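Local atomic coordinates of Xaa-Pro dipeptidase (Pyrococcus horikoshii, PDB entry 1WY2), a protein that probably splits dipeptides that end in proline and begin with a nonpolar residue, using two metal ions in each subunit. Residues V327-T332 / T346-I351; K145-A150 / I224-V229; Y32-A37 / G43-T48. One frame throughout, in Å; residues are numbered along the deposited sequence.

Overall arrangement
Along the chain the order is contact 3, contact 2, contact 1, each closing before the next opens. Contacts 1 and 2 are neighbours in the metallopeptidase domain, with centres about 8 Å apart. Strand 220-229 runs beside strand 325-336: T225 OG1 bonds to E330 OE1, a zinc-binding atom, and further along T227 OG1 bonds to R328 O. Contact 3 belongs to the N-terminal creatinase/prolidase domain, on the opposite side of the chain's centre; its own centre lies about 38 Å from that of contact 1 and 37 Å from that of contact 2. The first two thus adjoin the metal site, while the third is packing within the other domain.

Contact 1 of 3, residues V327-T332 / T346-I351; sequences VRIEDT and TERELI. With ZN (zinc ion), chain D; ZN (zinc ion), chain E.
D331 meets R348 through charge rather than through a formed hydrogen bond. The carboxylate oxygen OD2 of D331 is 3.7 Å from NH1 of R348, a long salt bridge. This oxygen lies far off the guanidinium plane, so only charge acts; the two flat groups are turned 60° apart. Its nearest neighbour in R348 is instead the methylene, with D331 OD2 3.3 Å from R348 CD. Each charge has better partners nearby. D331 OD2 also pairs with R342, D331 OD1 is held by R226 and by the hydroxyl of T344, and R348 bonds more strongly to Q248.

Apolar contact comes from the neighbouring side chain on the same side of the strand. I329 crosses R348 at about a right angle, and its CG2 lies 3.9 Å from R348 CG. The bend of the arginine at chi3 (-75°) brings NH1 to its long approach, oblique to the guanidinium. Within 346-351, N of E349, centre of an inverse gamma turn, donates to the anti lone pair of E347 OE1 at 2.9 Å.

Metal binding uses the other side of the strand. E330, between the two residues that face the tail, extends away from it, and its carboxylate bridges the metals: OE1 of E330 is 2.0 Å from the zinc of chain D and OE2 of E330 is 2.1 Å from the zinc of chain E. D212, D223, H287 and E316 complete this dinuclear site of the M24 peptidases.

The alternation of this extended backbone thus separates two chemistries. E330 leaves toward the zinc ions, while D331, set among R226, R342 and R348, probably stays ionised. Its pairing with R348 probably adds a weak electrostatic link beside the I329 packing, and R226 bonds the tail carbonyls.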
ATOM      1  N   VAL A 327       4.242 -22.332 -13.638  1.00 14.88           N
ATOM      2  CA  VAL A 327       3.708 -21.640 -14.805  1.00 15.34           C
ATOM      3  C   VAL A 327       2.374 -20.988 -14.471  1.00 14.52           C
ATOM      4  O   VAL A 327       1.522 -21.606 -13.846  1.00 15.68           O
ATOM      5  CB  VAL A 327       3.455 -22.618 -15.979  1.00 16.47           C
ATOM      6  CG1 VAL A 327       2.782 -21.881 -17.137  1.00 16.40           C
ATOM      7  CG2 VAL A 327       4.768 -23.240 -16.442  1.00 14.87           C
ATOM      8  N   ARG A 328       2.213 -19.730 -14.875  1.00 14.99           N
ATOM      9  CA  ARG A 328       0.956 -19.019 -14.687  1.00 15.49           C
ATOM     10  C   ARG A 328       0.697 -18.164 -15.922  1.00 15.33           C
ATOM     11  O   ARG A 328       1.608 -17.538 -16.462  1.00 15.89           O
ATOM     12  CB  ARG A 328       0.965 -18.114 -13.441  1.00 14.32           C
ATOM     13  CG  ARG A 328      -0.345 -17.307 -13.298  1.00 15.00           C
ATOM     14  CD  ARG A 328      -0.548 -16.672 -11.910  1.00 15.79           C
ATOM     15  NE  ARG A 328       0.427 -15.636 -11.574  1.00 16.62           N
ATOM     16  CZ  ARG A 328       1.518 -15.835 -10.838  1.00 17.03           C
ATOM     17  NH1 ARG A 328       1.790 -17.039 -10.355  1.00 17.37           N
ATOM     18  NH2 ARG A 328       2.326 -14.819 -10.554  1.00 16.79           N
ATOM     19  N   ILE A 329      -0.548 -18.176 -16.383  1.00 15.27           N
ATOM     20  CA  ILE A 329      -0.955 -17.378 -17.534  1.00 14.94           C
ATOM     21  C   ILE A 329      -2.204 -16.645 -17.072  1.00 14.96           C
ATOM     22  O   ILE A 329      -3.192 -17.269 -16.690  1.00 15.45           O
ATOM     23  CB  ILE A 329      -1.260 -18.271 -18.751  1.00 15.41           C
ATOM     24  CG1 ILE A 329       0.009 -19.036 -19.144  1.00 16.56           C
ATOM     25  CG2 ILE A 329      -1.748 -17.412 -19.914  1.00 16.97           C
ATOM     26  CD1 ILE A 329      -0.189 -20.055 -20.255  1.00 17.49           C
ATOM     27  N   GLU A 330      -2.140 -15.317 -17.088  1.00 15.18           N
ATOM     28  CA  GLU A 330      -3.233 -14.480 -16.609  1.00 15.19           C
ATOM     29  C   GLU A 330      -3.653 -13.356 -17.544  1.00 15.25           C
ATOM     30  O   GLU A 330      -2.811 -12.653 -18.104  1.00 14.53           O
ATOM     31  CB  GLU A 330      -2.838 -13.869 -15.256  1.00 15.68           C
ATOM     32  CG  GLU A 330      -3.694 -12.681 -14.825  1.00 15.77           C
ATOM     33  CD  GLU A 330      -3.255 -12.076 -13.509  1.00 18.00           C
ATOM     34  OE1 GLU A 330      -2.033 -12.005 -13.260  1.00 16.74           O
ATOM     35  OE2 GLU A 330      -4.136 -11.652 -12.733  1.00 18.72           O
ATOM     36  N   ASP A 331      -4.965 -13.197 -17.700  1.00 15.65           N
ATOM     37  CA  ASP A 331      -5.539 -12.125 -18.516  1.00 15.13           C
ATOM     38  C   ASP A 331      -6.557 -11.383 -17.664  1.00 15.48           C
ATOM     39  O   ASP A 331      -7.128 -11.953 -16.738  1.00 15.21           O
ATOM     40  CB  ASP A 331      -6.320 -12.669 -19.725  1.00 16.52           C
ATOM     41  CG  ASP A 331      -5.441 -12.996 -20.910  1.00 17.48           C
ATOM     42  OD1 ASP A 331      -4.545 -12.191 -21.233  1.00 17.78           O
ATOM     43  OD2 ASP A 331      -5.673 -14.057 -21.533  1.00 18.21           O
ATOM     44  N   THR A 332      -6.770 -10.108 -17.975  1.00 16.28           N
ATOM     45  CA  THR A 332      -7.810  -9.337 -17.307  1.00 15.17           C
ATOM     46  C   THR A 332      -8.874  -9.374 -18.396  1.00 16.18           C
ATOM     47  O   THR A 332      -8.567  -9.104 -19.560  1.00 16.93           O
ATOM     48  CB  THR A 332      -7.397  -7.878 -17.053  1.00 17.08           C
ATOM     49  OG1 THR A 332      -6.409  -7.836 -16.018  1.00 13.80           O
ATOM     50  CG2 THR A 332      -8.606  -7.047 -16.616  1.00 14.74           C
ATOM     51  N   THR A 346      -1.694  -9.576 -25.039  1.00 20.59           N
ATOM     52  CA  THR A 346      -0.415 -10.209 -25.349  1.00 20.70           C
ATOM     53  C   THR A 346      -0.586 -11.695 -25.645  1.00 20.49           C
ATOM     54  O   THR A 346      -1.401 -12.371 -25.017  1.00 19.67           O
ATOM     55  CB  THR A 346       0.577 -10.051 -24.182  1.00 21.22           C
ATOM     56  OG1 THR A 346       0.880  -8.664 -23.997  1.00 21.58           O
ATOM     57  CG2 THR A 346       1.864 -10.812 -24.467  1.00 22.82           C
ATOM     58  N   GLU A 347       0.186 -12.204 -26.604  1.00 20.65           N
ATOM     59  CA  GLU A 347       0.120 -13.620 -26.962  1.00 21.96           C
ATOM     60  C   GLU A 347       0.328 -14.482 -25.720  1.00 21.77           C
ATOM     61  O   GLU A 347       1.139 -14.153 -24.857  1.00 21.18           O
ATOM     62  CB  GLU A 347       1.194 -13.953 -28.005  1.00 23.61           C
ATOM     63  CG  GLU A 347       1.333 -15.438 -28.312  1.00 28.04           C
ATOM     64  CD  GLU A 347       0.082 -16.038 -28.925  1.00 30.91           C
ATOM     65  OE1 GLU A 347      -0.379 -17.088 -28.428  1.00 32.99           O
ATOM     66  OE2 GLU A 347      -0.438 -15.466 -29.908  1.00 34.10           O
ATOM     67  N   ARG A 348      -0.396 -15.592 -25.643  1.00 21.68           N
ATOM     68  CA  ARG A 348      -0.293 -16.487 -24.499  1.00 23.39           C
ATOM     69  C   ARG A 348       0.620 -17.684 -24.741  1.00 24.70           C
ATOM     70  O   ARG A 348       1.257 -18.183 -23.815  1.00 23.83           O
ATOM     71  CB  ARG A 348      -1.686 -16.966 -24.092  1.00 22.57           C
ATOM     72  CG  ARG A 348      -2.527 -15.886 -23.434  1.00 19.90           C
ATOM     73  CD  ARG A 348      -3.971 -16.317 -23.288  1.00 20.88           C
ATOM     74  NE  ARG A 348      -4.686 -16.271 -24.564  1.00 20.39           N
ATOM     75  CZ  ARG A 348      -5.975 -16.564 -24.702  1.00 20.71           C
ATOM     76  NH1 ARG A 348      -6.691 -16.929 -23.643  1.00 19.67           N
ATOM     77  NH2 ARG A 348      -6.556 -16.471 -25.892  1.00 20.21           N
ATOM     78  N   GLU A 349       0.680 -18.141 -25.986  1.00 26.55           N
ATOM     79  CA  GLU A 349       1.525 -19.278 -26.333  1.00 29.30           C
ATOM     80  C   GLU A 349       2.931 -18.757 -26.608  1.00 29.65           C
ATOM     81  O   GLU A 349       3.297 -18.509 -27.760  1.00 30.63           O
ATOM     82  CB  GLU A 349       0.962 -19.986 -27.570  1.00 33.06           C
ATOM     83  CG  GLU A 349      -0.501 -20.388 -27.421  1.00 39.14           C
ATOM     84  CD  GLU A 349      -1.050 -21.096 -28.647  1.00 43.37           C
ATOM     85  OE1 GLU A 349      -1.058 -20.486 -29.740  1.00 46.68           O
ATOM     86  OE2 GLU A 349      -1.478 -22.263 -28.518  1.00 45.64           O
ATOM     87  N   LEU A 350       3.718 -18.599 -25.546  1.00 27.66           N
ATOM     88  CA  LEU A 350       5.068 -18.069 -25.673  1.00 29.09           C
ATOM     89  C   LEU A 350       6.217 -19.075 -25.594  1.00 30.92           C
ATOM     90  O   LEU A 350       7.386 -18.686 -25.643  1.00 30.50           O
ATOM     91  CB  LEU A 350       5.275 -16.959 -24.638  1.00 28.13           C
ATOM     92  CG  LEU A 350       4.283 -15.795 -24.755  1.00 28.78           C
ATOM     93  CD1 LEU A 350       4.549 -14.778 -23.656  1.00 28.64           C
ATOM     94  CD2 LEU A 350       4.410 -15.141 -26.124  1.00 28.37           C
ATOM     95  N   ILE A 351       5.904 -20.361 -25.469  1.00 33.49           N
ATOM     96  CA  ILE A 351       6.953 -21.374 -25.425  1.00 36.74           C
ATOM     97  C   ILE A 351       6.584 -22.554 -26.322  1.00 38.16           C
ATOM     98  O   ILE A 351       7.486 -23.070 -27.018  1.00 39.75           O
ATOM     99  CB  ILE A 351       7.235 -21.882 -23.972  1.00 36.66           C
ATOM    100  CG1 ILE A 351       6.627 -23.269 -23.761  1.00 37.93           C
ATOM    101  CG2 ILE A 351       6.685 -20.896 -22.951  1.00 37.68           C
ATOM    102  CD1 ILE A 351       7.060 -23.936 -22.477  1.00 38.57           C
ATOM    103  OXT ILE A 351       5.399 -22.951 -26.316  1.00 39.80           O
TER
HETATM  104 ZN    ZN D 405      -1.309 -10.856 -11.803  1.00 17.25          ZN
HETATM  105 ZN    ZN E 406      -4.230 -11.271 -10.687  1.00 18.14          ZN

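Contact 2 of 3, residues K145-A150 / I224-V229; sequences KAVMAA and ITRTIV
NH1 of R226, on the arginine whose aliphatic part touches V147, is gripped by two carbonyls. One is T225 O, 2.8 Å from R226 NH1, and the other is E330 O on the neighbouring strand. The T225 bond is bent at the hydrogen (148°), and although the oxygen lies close to the guanidinium plane, the nitrogen stands above the carbonyl plane of T225 rather than on a lone pair. NE bonds to E347 O and NH2 to T346 O, so every nitrogen of this buried group has a carbonyl acceptor.

In R226 chi1 (-72°) sets CG against the helix residue, and the bend at chi2 (-68°) turns the rest of the chain toward the carbonyls. V147 CG1 is 3.8 Å from R226 CG and 3.9 Å from R226 CB, the two side chains crossing at about a right angle.

The contact joins helix 130-153 to strand 220-229 of an antiparallel sheet in the pita-bread fold of M24 peptidases; this strand carries D223, a metal ligand, just before I224. T225 points away from the helix, and its hydroxyl bonds to E330 OE1.

The tight spot is the other branch of V147, whose CG2 is only 3.4 Å from I224 CG2, closer than usual for two methyls. I224 CD1 stays 3.9 Å from the same V147 CG2 and also lies over one face of the R226 guanidinium, offset toward the rim. Replacing V147 by alanine would remove both methyls and would probably open a gap between helix and strand, leaving I224 CG2 and R226 CG without the valine methyls they rest on.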
ATOM      1  N   LYS A 145       2.443  -3.697 -22.950  1.00 16.91           N
ATOM      2  CA  LYS A 145       3.718  -3.139 -23.391  1.00 17.97           C
ATOM      3  C   LYS A 145       4.828  -3.502 -22.413  1.00 18.08           C
ATOM      4  O   LYS A 145       5.965  -3.761 -22.813  1.00 18.33           O
ATOM      5  CB  LYS A 145       3.623  -1.616 -23.517  1.00 19.05           C
ATOM      6  CG  LYS A 145       2.809  -1.148 -24.708  1.00 23.45           C
ATOM      7  CD  LYS A 145       2.754   0.365 -24.775  1.00 27.07           C
ATOM      8  CE  LYS A 145       2.022   0.820 -26.028  1.00 29.19           C
ATOM      9  NZ  LYS A 145       1.967   2.307 -26.121  1.00 30.97           N
ATOM     10  N   ALA A 146       4.490  -3.529 -21.127  1.00 17.00           N
ATOM     11  CA  ALA A 146       5.471  -3.855 -20.099  1.00 17.21           C
ATOM     12  C   ALA A 146       5.899  -5.315 -20.200  1.00 16.94           C
ATOM     13  O   ALA A 146       7.079  -5.630 -20.069  1.00 16.46           O
ATOM     14  CB  ALA A 146       4.898  -3.569 -18.718  1.00 18.16           C
ATOM     15  N   VAL A 147       4.939  -6.203 -20.433  1.00 16.68           N
ATOM     16  CA  VAL A 147       5.251  -7.622 -20.556  1.00 17.62           C
ATOM     17  C   VAL A 147       6.135  -7.877 -21.775  1.00 17.14           C
ATOM     18  O   VAL A 147       7.080  -8.666 -21.710  1.00 18.89           O
ATOM     19  CB  VAL A 147       3.969  -8.469 -20.672  1.00 18.83           C
ATOM     20  CG1 VAL A 147       4.325  -9.923 -20.962  1.00 22.95           C
ATOM     21  CG2 VAL A 147       3.176  -8.374 -19.375  1.00 20.64           C
ATOM     22  N   MET A 148       5.829  -7.214 -22.886  1.00 17.84           N
ATOM     23  CA  MET A 148       6.626  -7.390 -24.096  1.00 19.46           C
ATOM     24  C   MET A 148       8.039  -6.884 -23.861  1.00 19.60           C
ATOM     25  O   MET A 148       9.005  -7.474 -24.344  1.00 19.83           O
ATOM     26  CB  MET A 148       5.996  -6.654 -25.282  1.00 20.55           C
ATOM     27  CG  MET A 148       4.685  -7.262 -25.772  1.00 22.77           C
ATOM     28  SD  MET A 148       4.800  -9.008 -26.242  1.00 27.41           S
ATOM     29  CE  MET A 148       5.633  -8.886 -27.855  1.00 28.12           C
ATOM     30  N   ALA A 149       8.162  -5.784 -23.119  1.00 19.82           N
ATOM     31  CA  ALA A 149       9.474  -5.228 -22.821  1.00 19.34           C
ATOM     32  C   ALA A 149      10.236  -6.181 -21.905  1.00 19.44           C
ATOM     33  O   ALA A 149      11.447  -6.346 -22.043  1.00 19.71           O
ATOM     34  CB  ALA A 149       9.338  -3.862 -22.157  1.00 18.49           C
ATOM     35  N   ALA A 150       9.523  -6.813 -20.974  1.00 17.34           N
ATOM     36  CA  ALA A 150      10.153  -7.751 -20.046  1.00 18.94           C
ATOM     37  C   ALA A 150      10.730  -8.939 -20.803  1.00 20.19           C
ATOM     38  O   ALA A 150      11.852  -9.372 -20.546  1.00 21.45           O
ATOM     39  CB  ALA A 150       9.139  -8.239 -19.017  1.00 18.61           C
ATOM     40  N   ILE A 224      -1.673  -8.762 -15.511  1.00 14.50           N
ATOM     41  CA  ILE A 224      -1.341  -9.735 -16.544  1.00 14.19           C
ATOM     42  C   ILE A 224      -0.159 -10.612 -16.134  1.00 13.63           C
ATOM     43  O   ILE A 224       0.737 -10.162 -15.429  1.00 15.13           O
ATOM     44  CB  ILE A 224      -0.993  -9.005 -17.875  1.00 15.03           C
ATOM     45  CG1 ILE A 224      -0.762 -10.015 -18.999  1.00 17.21           C
ATOM     46  CG2 ILE A 224       0.257  -8.149 -17.692  1.00 15.66           C
ATOM     47  CD1 ILE A 224      -0.435  -9.368 -20.349  1.00 18.51           C
ATOM     48  N   THR A 225      -0.184 -11.875 -16.553  1.00 13.39           N
ATOM     49  CA  THR A 225       0.913 -12.797 -16.272  1.00 14.91           C
ATOM     50  C   THR A 225       1.212 -13.623 -17.511  1.00 14.46           C
ATOM     51  O   THR A 225       0.309 -14.183 -18.132  1.00 15.75           O
ATOM     52  CB  THR A 225       0.604 -13.823 -15.144  1.00 15.32           C
ATOM     53  OG1 THR A 225       0.297 -13.146 -13.921  1.00 16.18           O
ATOM     54  CG2 THR A 225       1.825 -14.717 -14.904  1.00 16.01           C
ATOM     55  N   ARG A 226       2.483 -13.687 -17.876  1.00 15.75           N
ATOM     56  CA  ARG A 226       2.906 -14.511 -19.002  1.00 15.36           C
ATOM     57  C   ARG A 226       4.116 -15.285 -18.507  1.00 15.23           C
ATOM     58  O   ARG A 226       4.898 -14.780 -17.705  1.00 16.60           O
ATOM     59  CB  ARG A 226       3.298 -13.658 -20.212  1.00 13.80           C
ATOM     60  CG  ARG A 226       2.122 -12.991 -20.913  1.00 14.78           C
ATOM     61  CD  ARG A 226       1.219 -14.009 -21.605  1.00 15.26           C
ATOM     62  NE  ARG A 226       0.084 -13.353 -22.251  1.00 17.64           N
ATOM     63  CZ  ARG A 226      -1.043 -13.023 -21.628  1.00 18.87           C
ATOM     64  NH1 ARG A 226      -1.204 -13.298 -20.334  1.00 17.92           N
ATOM     65  NH2 ARG A 226      -2.000 -12.390 -22.291  1.00 17.44           N
ATOM     66  N   THR A 227       4.260 -16.518 -18.968  1.00 15.37           N
ATOM     67  CA  THR A 227       5.398 -17.327 -18.565  1.00 16.54           C
ATOM     68  C   THR A 227       6.173 -17.678 -19.823  1.00 16.46           C
ATOM     69  O   THR A 227       5.579 -18.012 -20.848  1.00 17.19           O
ATOM     70  CB  THR A 227       4.950 -18.628 -17.863  1.00 16.81           C
ATOM     71  OG1 THR A 227       4.256 -18.303 -16.651  1.00 17.89           O
ATOM     72  CG2 THR A 227       6.157 -19.504 -17.525  1.00 19.50           C
ATOM     73  N   ILE A 228       7.494 -17.576 -19.744  1.00 17.82           N
ATOM     74  CA  ILE A 228       8.358 -17.903 -20.873  1.00 17.95           C
ATOM     75  C   ILE A 228       9.473 -18.818 -20.374  1.00 17.73           C
ATOM     76  O   ILE A 228       9.551 -19.130 -19.187  1.00 17.73           O
ATOM     77  CB  ILE A 228       9.014 -16.634 -21.493  1.00 18.55           C
ATOM     78  CG1 ILE A 228       9.906 -15.944 -20.459  1.00 19.09           C
ATOM     79  CG2 ILE A 228       7.937 -15.670 -21.986  1.00 18.46           C
ATOM     80  CD1 ILE A 228      10.678 -14.758 -21.005  1.00 23.48           C
ATOM     81  N   VAL A 229      10.314 -19.268 -21.297  1.00 20.61           N
ATOM     82  CA  VAL A 229      11.454 -20.104 -20.948  1.00 21.47           C
ATOM     83  C   VAL A 229      12.646 -19.488 -21.657  1.00 22.36           C
ATOM     84  O   VAL A 229      12.550 -19.108 -22.824  1.00 22.40           O
ATOM     85  CB  VAL A 229      11.304 -21.565 -21.431  1.00 22.10           C
ATOM     86  CG1 VAL A 229      12.603 -22.323 -21.176  1.00 23.79           C
ATOM     87  CG2 VAL A 229      10.153 -22.246 -20.704  1.00 23.42           C
TER

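Contact 3 of 3, residues Y32-A37 / G43-T48; sequences YYISGA and GYILIT
The end of I45 fills the angle between I34 and S35, and this is where the contact is closest. I45 CD1 lies 3.9 Å from I34 CB and equally 3.9 Å from S35 CB, so one methyl rests on the roots of two successive helical side chains. I45 CD1 is also 4.1 Å from S35 OG. I45 has CG1 anti to its carbonyl carbon (chi1 -58°), and a straight chi2 then carries CD1 up to the helix. I34 and I45 lie obliquely to one another, and I34 is further packed by V8 and I11 of helix 6-17.

The serine beside this methyl ends the helix. S35 OG accepts from A37 N at 3.1 Å in an ST turn and gives its own proton to V31 O, so the buried hydroxyl has bonds of both kinds. G36, whose N still closes a helical bond on Y32 O at 2.7 Å, leaves the helix with positive phi (88°); a CB there would strike the carbonyl oxygen of S35.

In the N-terminal creatinase/prolidase domain this packs helix 28-35 on strand 44-48, which runs between strands 22-25 and 51-57 of a mixed six-stranded sheet. L54 of strand 51-57 and I25 of strand 22-25 close in on I45 as well.

Away from this methyl the fit is looser. I47 faces the helix, but its nearest approach is I47 CD1 at 4.8 Å from I34 CG2. Y32, partly exposed, has its CB turned away from the strand and its ring stacks on H219 of the metallopeptidase domain, while Y44, also partly exposed, lies against F81 and F101.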
ATOM      1  N   TYR A  32     -12.876   8.133  -3.620  1.00 18.67           N
ATOM      2  CA  TYR A  32     -12.700   8.595  -4.992  1.00 19.46           C
ATOM      3  C   TYR A  32     -13.898   8.200  -5.845  1.00 17.39           C
ATOM      4  O   TYR A  32     -14.419   9.001  -6.628  1.00 17.11           O
ATOM      5  CB  TYR A  32     -11.435   7.991  -5.612  1.00 19.29           C
ATOM      6  CG  TYR A  32     -11.289   8.350  -7.074  1.00 20.12           C
ATOM      7  CD1 TYR A  32     -10.944   9.645  -7.457  1.00 22.18           C
ATOM      8  CD2 TYR A  32     -11.576   7.421  -8.075  1.00 19.65           C
ATOM      9  CE1 TYR A  32     -10.895  10.009  -8.799  1.00 22.52           C
ATOM     10  CE2 TYR A  32     -11.531   7.777  -9.425  1.00 20.55           C
ATOM     11  CZ  TYR A  32     -11.192   9.074  -9.776  1.00 22.25           C
ATOM     12  OH  TYR A  32     -11.169   9.445 -11.106  1.00 24.70           O
ATOM     13  N   TYR A  33     -14.335   6.955  -5.690  1.00 16.56           N
ATOM     14  CA  TYR A  33     -15.459   6.446  -6.462  1.00 16.73           C
ATOM     15  C   TYR A  33     -16.703   7.309  -6.293  1.00 18.04           C
ATOM     16  O   TYR A  33     -17.390   7.626  -7.260  1.00 19.76           O
ATOM     17  CB  TYR A  33     -15.789   5.017  -6.032  1.00 16.92           C
ATOM     18  CG  TYR A  33     -16.829   4.339  -6.899  1.00 17.48           C
ATOM     19  CD1 TYR A  33     -16.522   3.929  -8.196  1.00 18.04           C
ATOM     20  CD2 TYR A  33     -18.114   4.093  -6.416  1.00 17.48           C
ATOM     21  CE1 TYR A  33     -17.471   3.284  -8.993  1.00 17.43           C
ATOM     22  CE2 TYR A  33     -19.069   3.452  -7.203  1.00 18.62           C
ATOM     23  CZ  TYR A  33     -18.742   3.050  -8.489  1.00 18.53           C
ATOM     24  OH  TYR A  33     -19.684   2.421  -9.270  1.00 19.74           O
ATOM     25  N   ILE A  34     -16.977   7.696  -5.054  1.00 18.98           N
ATOM     26  CA  ILE A  34     -18.163   8.484  -4.743  1.00 18.91           C
ATOM     27  C   ILE A  34     -18.047  10.000  -4.937  1.00 20.92           C
ATOM     28  O   ILE A  34     -18.985  10.627  -5.429  1.00 19.87           O
ATOM     29  CB  ILE A  34     -18.611   8.196  -3.292  1.00 19.73           C
ATOM     30  CG1 ILE A  34     -18.932   6.707  -3.147  1.00 20.26           C
ATOM     31  CG2 ILE A  34     -19.831   9.035  -2.928  1.00 21.30           C
ATOM     32  CD1 ILE A  34     -19.138   6.262  -1.714  1.00 23.96           C
ATOM     33  N   SER A  35     -16.907  10.583  -4.577  1.00 19.84           N
ATOM     34  CA  SER A  35     -16.737  12.037  -4.680  1.00 21.15           C
ATOM     35  C   SER A  35     -15.825  12.531  -5.798  1.00 22.94           C
ATOM     36  O   SER A  35     -15.935  13.683  -6.229  1.00 23.22           O
ATOM     37  CB  SER A  35     -16.205  12.588  -3.357  1.00 21.76           C
ATOM     38  OG  SER A  35     -14.831  12.272  -3.203  1.00 21.96           O
ATOM     39  N   GLY A  36     -14.924  11.673  -6.261  1.00 21.63           N
ATOM     40  CA  GLY A  36     -14.000  12.078  -7.307  1.00 23.78           C
ATOM     41  C   GLY A  36     -12.749  12.707  -6.715  1.00 24.34           C
ATOM     42  O   GLY A  36     -11.818  13.071  -7.438  1.00 25.30           O
ATOM     43  N   ALA A  37     -12.728  12.831  -5.391  1.00 24.36           N
ATOM     44  CA  ALA A  37     -11.592  13.411  -4.674  1.00 25.25           C
ATOM     45  C   ALA A  37     -10.615  12.326  -4.215  1.00 26.26           C
ATOM     46  O   ALA A  37     -11.006  11.179  -3.995  1.00 24.17           O
ATOM     47  CB  ALA A  37     -12.090  14.197  -3.469  1.00 24.29           C
ATOM     48  N   GLY A  43      -9.564  11.434   4.343  1.00 39.12           N
ATOM     49  CA  GLY A  43     -10.827  11.974   3.868  1.00 33.50           C
ATOM     50  C   GLY A  43     -12.006  11.097   4.302  1.00 30.45           C
ATOM     51  O   GLY A  43     -11.948   9.876   4.280  1.00 27.26           O
ATOM     52  N   TYR A  44     -13.091  11.730   4.740  1.00 26.18           N
ATOM     53  CA  TYR A  44     -14.257  10.992   5.207  1.00 26.12           C
ATOM     54  C   TYR A  44     -15.539  11.560   4.625  1.00 24.49           C
ATOM     55  O   TYR A  44     -15.817  12.747   4.776  1.00 23.86           O
ATOM     56  CB  TYR A  44     -14.360  11.045   6.735  1.00 28.47           C
ATOM     57  CG  TYR A  44     -13.074  10.716   7.457  1.00 32.12           C
ATOM     58  CD1 TYR A  44     -12.144  11.712   7.750  1.00 35.24           C
ATOM     59  CD2 TYR A  44     -12.779   9.407   7.829  1.00 33.79           C
ATOM     60  CE1 TYR A  44     -10.949  11.411   8.400  1.00 36.87           C
ATOM     61  CE2 TYR A  44     -11.588   9.095   8.477  1.00 35.85           C
ATOM     62  CZ  TYR A  44     -10.678  10.100   8.759  1.00 37.52           C
ATOM     63  OH  TYR A  44      -9.498   9.798   9.402  1.00 39.03           O
ATOM     64  N   ILE A  45     -16.315  10.715   3.954  1.00 21.53           N
ATOM     65  CA  ILE A  45     -17.585  11.158   3.393  1.00 20.33           C
ATOM     66  C   ILE A  45     -18.698  10.740   4.343  1.00 18.81           C
ATOM     67  O   ILE A  45     -18.780   9.576   4.742  1.00 18.38           O
ATOM     68  CB  ILE A  45     -17.875  10.516   2.020  1.00 18.61           C
ATOM     69  CG1 ILE A  45     -16.753  10.842   1.032  1.00 17.79           C
ATOM     70  CG2 ILE A  45     -19.211  11.036   1.481  1.00 19.20           C
ATOM     71  CD1 ILE A  45     -16.944  10.216  -0.336  1.00 19.42           C
ATOM     72  N   LEU A  46     -19.541  11.694   4.728  1.00 18.97           N
ATOM     73  CA  LEU A  46     -20.664  11.396   5.607  1.00 19.41           C
ATOM     74  C   LEU A  46     -21.937  11.597   4.795  1.00 18.84           C
ATOM     75  O   LEU A  46     -22.190  12.690   4.285  1.00 19.42           O
ATOM     76  CB  LEU A  46     -20.672  12.326   6.825  1.00 20.97           C
ATOM     77  CG  LEU A  46     -21.776  12.045   7.850  1.00 24.64           C
ATOM     78  CD1 LEU A  46     -21.622  10.633   8.400  1.00 27.09           C
ATOM     79  CD2 LEU A  46     -21.705  13.067   8.973  1.00 27.52           C
ATOM     80  N   ILE A  47     -22.727  10.538   4.674  1.00 18.19           N
ATOM     81  CA  ILE A  47     -23.970  10.589   3.914  1.00 17.90           C
ATOM     82  C   ILE A  47     -25.186  10.451   4.823  1.00 18.81           C
ATOM     83  O   ILE A  47     -25.263   9.525   5.635  1.00 17.86           O
ATOM     84  CB  ILE A  47     -24.014   9.454   2.861  1.00 18.15           C
ATOM     85  CG1 ILE A  47     -22.874   9.633   1.855  1.00 17.94           C
ATOM     86  CG2 ILE A  47     -25.358   9.455   2.141  1.00 19.30           C
ATOM     87  CD1 ILE A  47     -22.653   8.435   0.947  1.00 19.10           C
ATOM     88  N   THR A  48     -26.120  11.391   4.699  1.00 18.73           N
ATOM     89  CA  THR A  48     -27.358  11.349   5.471  1.00 19.80           C
ATOM     90  C   THR A  48     -28.490  11.284   4.450  1.00 20.07           C
ATOM     91  O   THR A  48     -28.242  11.319   3.247  1.00 20.42           O
ATOM     92  CB  THR A  48     -27.551  12.602   6.360  1.00 20.94           C
ATOM     93  OG1 THR A  48     -27.714  13.762   5.537  1.00 22.38           O
ATOM     94  CG2 THR A  48     -26.362  12.790   7.275  1.00 22.82           C
TER